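Long-range contact in inactive poly [ADP-ribose] polymerase RCD1 (Arabidopsis thaliana, PDB 5NGO), which is an inactive poly(ADP-ribose) polymerase homologue of plants, targeted by a downy mildew effector that binds it to suppress immunity: residues A76-V84 with N169-E177. Residues are numbered along the deposited sequence; the frame is centred on the assembly and turned at random.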
# COMPACT_ATOMS: atom_id res chain seq x y z
N ALA A 76 -2.27 2.57 15.76
CA ALA A 76 -0.81 2.47 15.84
C ALA A 76 -0.06 3.04 14.62
O ALA A 76 0.99 3.65 14.77
CB ALA A 76 -0.40 1.03 16.08
N VAL A 77 -0.62 2.88 13.41
CA VAL A 77 0.17 2.98 12.16
C VAL A 77 1.04 4.20 11.93
O VAL A 77 2.07 4.05 11.42
CB VAL A 77 -0.73 2.74 10.93
CG1 VAL A 77 -1.47 4.01 10.51
CG2 VAL A 77 0.08 2.18 9.77
N MET A 78 0.63 5.38 12.40
CA MET A 78 1.39 6.62 12.17
C MET A 78 2.61 6.79 13.06
O MET A 78 3.66 7.19 12.58
CB MET A 78 0.48 7.85 12.26
CG MET A 78 -0.48 7.95 11.04
SD MET A 78 0.46 8.64 9.62
CE MET A 78 -0.09 7.58 8.28
N MET A 79 2.48 6.53 14.35
CA MET A 79 3.54 6.85 15.33
C MET A 79 4.68 5.82 15.34
O MET A 79 5.86 6.20 15.34
CB MET A 79 2.95 6.99 16.73
CG MET A 79 3.85 7.71 17.73
SD MET A 79 2.98 8.56 19.05
CE MET A 79 1.65 7.44 19.50
N GLN A 80 4.34 4.54 15.34
CA GLN A 80 5.32 3.46 15.45
C GLN A 80 5.73 2.82 14.11
O GLN A 80 6.64 2.01 14.07
CB GLN A 80 4.82 2.40 16.44
CG GLN A 80 4.50 2.96 17.82
CD GLN A 80 3.29 2.29 18.41
OE1 GLN A 80 2.42 2.94 19.01
NE2 GLN A 80 3.24 0.96 18.31
N GLY A 81 5.05 3.19 13.03
CA GLY A 81 5.34 2.68 11.68
C GLY A 81 4.50 1.52 11.17
O GLY A 81 3.47 1.14 11.76
N LEU A 82 4.90 1.01 10.01
CA LEU A 82 4.26 -0.14 9.38
C LEU A 82 4.72 -1.47 9.99
O LEU A 82 4.11 -2.52 9.72
CB LEU A 82 4.53 -0.20 7.87
CG LEU A 82 3.72 0.65 6.91
CD1 LEU A 82 2.22 0.51 7.14
CD2 LEU A 82 4.15 2.10 7.04
N GLY A 83 5.79 -1.44 10.80
CA GLY A 83 6.27 -2.65 11.44
C GLY A 83 5.55 -2.96 12.73
O GLY A 83 6.21 -3.29 13.71
N VAL A 84 4.22 -2.90 12.73
CA VAL A 84 3.46 -3.28 13.92
C VAL A 84 3.65 -4.78 14.13
O VAL A 84 3.84 -5.26 15.25
CB VAL A 84 1.96 -2.94 13.78
CG1 VAL A 84 1.16 -3.50 14.96
CG2 VAL A 84 1.77 -1.42 13.68
N ASN A 169 12.80 -0.66 3.60
CA ASN A 169 12.17 0.52 3.01
C ASN A 169 10.78 0.84 3.58
O ASN A 169 10.19 1.84 3.18
CB ASN A 169 12.06 0.32 1.50
CG ASN A 169 13.42 0.25 0.80
OD1 ASN A 169 14.42 0.76 1.30
ND2 ASN A 169 13.46 -0.40 -0.36
N MET A 170 10.26 0.04 4.51
CA MET A 170 8.85 0.15 4.86
C MET A 170 8.48 1.49 5.47
O MET A 170 7.39 1.99 5.24
CB MET A 170 8.39 -1.00 5.76
CG MET A 170 8.69 -0.83 7.22
SD MET A 170 7.90 -2.14 8.20
CE MET A 170 8.87 -3.58 7.74
N ASN A 171 9.40 2.08 6.24
CA ASN A 171 9.13 3.36 6.90
C ASN A 171 9.52 4.59 6.09
O ASN A 171 9.00 5.67 6.36
CB ASN A 171 9.79 3.39 8.27
CG ASN A 171 9.08 2.49 9.28
OD1 ASN A 171 7.88 2.30 9.20
ND2 ASN A 171 9.83 1.90 10.20
N THR A 172 10.39 4.42 5.10
CA THR A 172 10.80 5.52 4.22
C THR A 172 9.97 5.62 2.94
O THR A 172 9.76 6.71 2.44
CB THR A 172 12.29 5.33 3.81
OG1 THR A 172 12.51 3.98 3.39
CG2 THR A 172 13.21 5.63 4.96
N HIS A 173 9.50 4.50 2.42
CA HIS A 173 8.97 4.41 1.06
C HIS A 173 7.43 4.21 1.01
O HIS A 173 6.89 4.05 -0.09
CB HIS A 173 9.68 3.26 0.33
CG HIS A 173 11.11 3.57 -0.04
ND1 HIS A 173 11.38 4.15 -1.24
CD2 HIS A 173 12.31 3.31 0.53
CE1 HIS A 173 12.69 4.30 -1.38
NE2 HIS A 173 13.27 3.78 -0.32
N ILE A 174 6.74 4.23 2.16
CA ILE A 174 5.28 4.09 2.19
C ILE A 174 4.66 5.16 3.09
O ILE A 174 5.03 5.28 4.24
CB ILE A 174 4.85 2.70 2.73
CG1 ILE A 174 5.46 1.59 1.88
CG2 ILE A 174 3.30 2.58 2.73
CD1 ILE A 174 5.26 0.20 2.44
N PHE A 175 3.74 5.94 2.55
CA PHE A 175 2.95 6.85 3.37
C PHE A 175 1.47 6.43 3.32
O PHE A 175 0.82 6.62 2.29
CB PHE A 175 3.10 8.30 2.92
CG PHE A 175 2.23 9.25 3.67
CD1 PHE A 175 2.42 9.46 5.03
CD2 PHE A 175 1.19 9.90 3.04
CE1 PHE A 175 1.61 10.33 5.74
CE2 PHE A 175 0.36 10.78 3.74
CZ PHE A 175 0.56 10.99 5.08
N PRO A 176 0.93 5.87 4.42
CA PRO A 176 -0.50 5.60 4.53
C PRO A 176 -1.29 6.86 4.60
O PRO A 176 -1.06 7.64 5.48
CB PRO A 176 -0.63 4.80 5.84
CG PRO A 176 0.73 4.62 6.37
CD PRO A 176 1.64 5.56 5.67
N GLU A 177 -2.21 7.07 3.68
CA GLU A 177 -2.87 8.36 3.57
C GLU A 177 -4.36 8.33 3.81
O GLU A 177 -4.89 9.22 4.46
CB GLU A 177 -2.59 8.98 2.20
CG GLU A 177 -2.94 10.46 2.13
CD GLU A 177 -2.49 11.15 0.92
OE1 GLU A 177 -2.13 10.48 -0.06
OE2 GLU A 177 -2.52 12.39 0.93
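L82 and M170 bring two distant parts of the PARP-type ADP-ribosyltransferase fold together: the turn after the short helix 77-80 rests against the loop that leads into the sheet strand 174-182. The leucine illustrates how one branched side chain can tie a turn to both a loop and a strand. Its CB lies 3.9 Å from M170 SD. At CG the chain forks, with CG anti to the carbonyl carbon (chi1 -81°). The CD2 branch points across the contact, 3.7 Å from the carbonyl O of M170, and has I174 CB and P176 CG a little farther off. The other branch instead turns back to its own segment, where L82 CD1 meets V77 CG2 at 3.8 Å.

Farther along, the bent side chain of M78 lays its terminal methyl over the outer end of the proline ring, with CE 3.6 Å from P176 CG and nearly as close to CB and CD. The same methyl approaches the F175 ring obliquely. F34 and A39 also touch M78, while the strand is held in the sheet by backbone bonds from F175 to R127.

Polar contact comes at the turn itself. G81 adopts a positive phi of 96°, and its CA packs 3.6 Å from N171 OD1. The amide oxygen of N171 receives a weak but fairly straight bond from L82, with N to OD1 3.3 Å.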